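Local coordinates for ThiJ/PfpI domain protein (Brachyspira murdochii, PDB 4HCJ), which is a DJ-1/PfpI family protein that binds magnesium and is probably a hydrolase, at residues Q20-A34 with G158-V170. Residues are numbered along the deposited sequence; the frame is centred on the assembly and turned at random. Where two conformers were deposited one is given.
Sequences QDEEYFESKKIFESA and GPTSSKDFANAVV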
# COMPACT_ATOMS: atom_id res chain seq x y z
N GLN A 20 3.47 3.98 -9.49
CA GLN A 20 4.35 2.98 -10.06
C GLN A 20 3.53 1.88 -10.73
O GLN A 20 2.90 1.07 -10.04
CB GLN A 20 5.27 2.39 -8.98
CG GLN A 20 6.40 1.56 -9.55
CD GLN A 20 7.43 2.41 -10.25
OE1 GLN A 20 7.95 3.37 -9.67
NE2 GLN A 20 7.72 2.09 -11.51
N ASP A 21 3.52 1.85 -12.06
CA ASP A 21 2.63 0.95 -12.78
C ASP A 21 2.72 -0.50 -12.31
O ASP A 21 1.69 -1.14 -12.07
CB ASP A 21 2.91 0.98 -14.30
CG ASP A 21 2.73 2.35 -14.92
OD1 ASP A 21 2.01 2.44 -15.94
OD2 ASP A 21 3.33 3.31 -14.40
N GLU A 22 3.93 -1.04 -12.21
CA GLU A 22 4.05 -2.47 -11.95
C GLU A 22 3.46 -2.82 -10.59
O GLU A 22 2.84 -3.87 -10.41
CB GLU A 22 5.51 -2.90 -11.96
CG GLU A 22 6.27 -2.58 -13.23
CD GLU A 22 7.05 -1.28 -13.16
OE1 GLU A 22 6.55 -0.29 -12.57
OE2 GLU A 22 8.18 -1.24 -13.71
N GLU A 23 3.69 -1.95 -9.63
CA GLU A 23 3.24 -2.21 -8.26
C GLU A 23 1.73 -2.34 -8.22
O GLU A 23 1.20 -3.22 -7.52
CB GLU A 23 3.70 -1.10 -7.31
CG GLU A 23 5.22 -1.03 -7.14
CD GLU A 23 5.68 0.16 -6.31
OE1 GLU A 23 4.82 0.92 -5.84
OE2 GLU A 23 6.92 0.32 -6.14
N TYR A 24 1.04 -1.48 -8.96
CA TYR A 24 -0.41 -1.53 -9.05
C TYR A 24 -0.89 -2.69 -9.94
O TYR A 24 -1.64 -3.56 -9.48
CB TYR A 24 -0.98 -0.19 -9.56
CG TYR A 24 -2.47 -0.26 -9.83
CD1 TYR A 24 -3.39 -0.36 -8.78
CD2 TYR A 24 -2.95 -0.25 -11.13
CE1 TYR A 24 -4.74 -0.44 -9.03
CE2 TYR A 24 -4.31 -0.32 -11.39
CZ TYR A 24 -5.20 -0.42 -10.34
OH TYR A 24 -6.55 -0.48 -10.61
N PHE A 25 -0.51 -2.69 -11.21
CA PHE A 25 -1.09 -3.64 -12.16
C PHE A 25 -0.73 -5.09 -11.84
O PHE A 25 -1.58 -5.98 -11.96
CB PHE A 25 -0.73 -3.28 -13.60
CG PHE A 25 -1.36 -2.00 -14.08
CD1 PHE A 25 -2.73 -1.91 -14.34
CD2 PHE A 25 -0.58 -0.86 -14.26
CE1 PHE A 25 -3.30 -0.71 -14.77
CE2 PHE A 25 -1.14 0.34 -14.69
CZ PHE A 25 -2.50 0.41 -14.94
N GLU A 26 0.51 -5.35 -11.45
CA GLU A 26 0.91 -6.72 -11.17
C GLU A 26 0.28 -7.25 -9.89
O GLU A 26 -0.11 -8.41 -9.81
CB GLU A 26 2.43 -6.86 -11.14
CG GLU A 26 3.08 -6.55 -12.48
CD GLU A 26 4.60 -6.66 -12.47
OE1 GLU A 26 5.16 -7.11 -11.45
OE2 GLU A 26 5.24 -6.30 -13.48
N SER A 27 0.15 -6.39 -8.88
CA SER A 27 -0.50 -6.84 -7.66
C SER A 27 -1.99 -7.04 -7.88
O SER A 27 -2.56 -8.01 -7.36
CB SER A 27 -0.23 -5.91 -6.47
OG SER A 27 -0.84 -4.63 -6.61
N LYS A 28 -2.60 -6.16 -8.67
CA LYS A 28 -4.03 -6.24 -8.91
C LYS A 28 -4.40 -7.58 -9.54
O LYS A 28 -5.40 -8.20 -9.16
CB LYS A 28 -4.49 -5.08 -9.79
CG LYS A 28 -5.97 -5.11 -10.14
CD LYS A 28 -6.35 -3.87 -10.95
CE LYS A 28 -7.79 -3.88 -11.42
NZ LYS A 28 -8.07 -2.64 -12.15
N LYS A 29 -3.61 -8.04 -10.50
CA LYS A 29 -3.91 -9.30 -11.18
C LYS A 29 -3.91 -10.47 -10.19
O LYS A 29 -4.78 -11.34 -10.24
CB LYS A 29 -2.91 -9.55 -12.29
CG LYS A 29 -3.23 -10.75 -13.14
CD LYS A 29 -2.05 -11.19 -13.99
CE LYS A 29 -1.71 -10.20 -15.08
NZ LYS A 29 -0.74 -10.79 -16.04
N ILE A 30 -2.92 -10.47 -9.29
CA ILE A 30 -2.81 -11.51 -8.28
C ILE A 30 -3.94 -11.42 -7.25
O ILE A 30 -4.56 -12.44 -6.90
CB ILE A 30 -1.42 -11.45 -7.64
CG1 ILE A 30 -0.38 -11.96 -8.66
CG2 ILE A 30 -1.35 -12.24 -6.33
CD1 ILE A 30 1.06 -11.62 -8.33
N PHE A 31 -4.24 -10.22 -6.78
CA PHE A 31 -5.33 -10.05 -5.82
C PHE A 31 -6.65 -10.52 -6.41
O PHE A 31 -7.39 -11.28 -5.79
CB PHE A 31 -5.46 -8.57 -5.43
CG PHE A 31 -4.31 -8.02 -4.61
CD1 PHE A 31 -3.55 -8.83 -3.78
CD2 PHE A 31 -4.03 -6.66 -4.66
CE1 PHE A 31 -2.52 -8.30 -3.03
CE2 PHE A 31 -3.02 -6.12 -3.90
CZ PHE A 31 -2.26 -6.94 -3.08
N GLU A 32 -6.93 -10.11 -7.65
CA GLU A 32 -8.17 -10.52 -8.30
C GLU A 32 -8.27 -12.03 -8.47
O GLU A 32 -9.28 -12.64 -8.14
CB GLU A 32 -8.32 -9.85 -9.65
CG GLU A 32 -8.54 -8.37 -9.56
CD GLU A 32 -8.64 -7.72 -10.91
OE1 GLU A 32 -9.40 -6.77 -11.00
OE2 GLU A 32 -7.95 -8.17 -11.86
N SER A 33 -7.21 -12.62 -9.02
CA SER A 33 -7.21 -14.06 -9.24
C SER A 33 -7.49 -14.82 -7.95
O SER A 33 -8.05 -15.92 -7.98
CB SER A 33 -5.88 -14.50 -9.82
OG SER A 33 -5.85 -15.91 -9.93
N ALA A 34 -7.11 -14.23 -6.82
CA ALA A 34 -7.32 -14.87 -5.54
C ALA A 34 -8.70 -14.60 -4.93
O ALA A 34 -9.02 -15.12 -3.86
CB ALA A 34 -6.21 -14.42 -4.57
N GLY A 158 9.82 -2.36 -3.75
CA GLY A 158 9.65 -1.65 -5.00
C GLY A 158 9.15 -2.53 -6.12
O GLY A 158 8.73 -3.68 -5.90
N PRO A 159 9.19 -2.01 -7.35
CA PRO A 159 8.47 -2.66 -8.44
C PRO A 159 8.99 -4.04 -8.80
O PRO A 159 8.19 -4.85 -9.27
CB PRO A 159 8.60 -1.67 -9.61
CG PRO A 159 9.74 -0.76 -9.22
CD PRO A 159 9.72 -0.69 -7.74
N THR A 160 10.27 -4.32 -8.54
CA THR A 160 10.85 -5.65 -8.82
C THR A 160 10.26 -6.73 -7.92
O THR A 160 10.41 -7.92 -8.19
CB THR A 160 12.41 -5.68 -8.71
OG1 THR A 160 12.82 -5.53 -7.34
CG2 THR A 160 13.05 -4.59 -9.57
N SER A 161 9.58 -6.33 -6.86
CA SER A 161 9.00 -7.26 -5.91
C SER A 161 7.47 -7.27 -5.91
O SER A 161 6.86 -7.78 -4.99
CB SER A 161 9.53 -6.99 -4.51
OG SER A 161 10.93 -7.18 -4.49
N SER A 162 6.85 -6.72 -6.95
CA SER A 162 5.40 -6.57 -6.98
C SER A 162 4.64 -7.88 -6.81
O SER A 162 3.65 -7.95 -6.05
CB SER A 162 4.94 -5.87 -8.27
OG SER A 162 5.53 -4.59 -8.39
N LYS A 163 5.06 -8.91 -7.53
CA LYS A 163 4.36 -10.19 -7.46
C LYS A 163 4.58 -10.89 -6.11
O LYS A 163 3.63 -11.42 -5.50
CB LYS A 163 4.76 -11.10 -8.62
CG LYS A 163 4.35 -10.54 -9.98
CD LYS A 163 4.85 -11.39 -11.14
CE LYS A 163 4.52 -10.74 -12.49
NZ LYS A 163 5.32 -11.36 -13.59
N ASP A 164 5.82 -10.89 -5.64
CA ASP A 164 6.10 -11.47 -4.33
C ASP A 164 5.31 -10.76 -3.22
O ASP A 164 4.80 -11.40 -2.29
CB ASP A 164 7.60 -11.38 -4.02
CG ASP A 164 8.44 -12.32 -4.86
OD1 ASP A 164 7.90 -13.29 -5.43
OD2 ASP A 164 9.67 -12.11 -4.92
N PHE A 165 5.22 -9.44 -3.32
CA PHE A 165 4.46 -8.63 -2.39
C PHE A 165 2.99 -9.05 -2.40
O PHE A 165 2.39 -9.31 -1.36
CB PHE A 165 4.59 -7.16 -2.79
CG PHE A 165 3.68 -6.21 -2.08
CD1 PHE A 165 3.82 -5.95 -0.73
CD2 PHE A 165 2.68 -5.54 -2.79
CE1 PHE A 165 3.01 -5.01 -0.10
CE2 PHE A 165 1.86 -4.60 -2.16
CZ PHE A 165 2.03 -4.34 -0.82
N ALA A 166 2.39 -9.08 -3.58
CA ALA A 166 0.98 -9.43 -3.69
C ALA A 166 0.72 -10.83 -3.15
O ALA A 166 -0.26 -11.07 -2.43
CB ALA A 166 0.52 -9.29 -5.13
N ASN A 167 1.59 -11.79 -3.50
CA ASN A 167 1.42 -13.14 -2.99
C ASN A 167 1.49 -13.18 -1.46
O ASN A 167 0.74 -13.93 -0.82
CB ASN A 167 2.45 -14.09 -3.60
CG ASN A 167 2.18 -14.41 -5.06
OD1 ASN A 167 1.03 -14.48 -5.48
ND2 ASN A 167 3.25 -14.65 -5.83
N ALA A 168 2.39 -12.39 -0.87
CA ALA A 168 2.50 -12.35 0.58
C ALA A 168 1.25 -11.76 1.23
O ALA A 168 0.77 -12.27 2.24
CB ALA A 168 3.74 -11.57 1.01
N VAL A 169 0.71 -10.70 0.64
CA VAL A 169 -0.53 -10.10 1.13
C VAL A 169 -1.69 -11.10 1.05
O VAL A 169 -2.46 -11.25 2.01
CB VAL A 169 -0.85 -8.78 0.40
CG1 VAL A 169 -2.24 -8.28 0.75
CG2 VAL A 169 0.21 -7.73 0.73
N VAL A 170 -1.82 -11.79 -0.09
CA VAL A 170 -2.85 -12.82 -0.23
C VAL A 170 -2.69 -13.90 0.85
O VAL A 170 -3.68 -14.36 1.42
CB VAL A 170 -2.84 -13.42 -1.65
CG1 VAL A 170 -3.70 -14.70 -1.71
CG2 VAL A 170 -3.32 -12.39 -2.67
O HOH W 1 7.38 -8.81 -9.53
O HOH W 2 7.88 -7.08 -10.94
O HOH W 3 6.65 -8.82 -14.85
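S27 and A166 meet where helices 21-33 and 162-170 pack with their axes 8.3 Å apart, running the same way at 39°, close enough that A166 CB lies 3.7 Å from S27 CA. Small residues buy this closeness: S162 likewise tucks its OG 3.3 Å from E23 CA, yet that hydroxyl hydrogen-bonds to P159 O. Further along, I30 is a knob in the hole formed by K163, A166, N167 and V170; with CG1 turned beside the backbone N (chi1 -72°) its branches part, CD1 going to K163 CA and CB while CG2 meets A166 CB at 3.7 Å. F31 presents its ring edge to V170 CG2, with S27 O above one face, toward the rim. In this alpha-beta-alpha sandwich both helices lie on one side of the central sheet, F31 resting on strand 9-13 and F165 on strand 103-107. At the N-terminal end P159 is flanked by Q20, E22 and E23. Q20 NE2 donates a nearly straight hydrogen bond (2.9 Å, 173°) to the syn lone pair of E22 OE1, and Q20 CG packs 3.9 Å from P159 CB; an alanine here would probably free the E22 carboxylate to turn and uncover part of the proline ring.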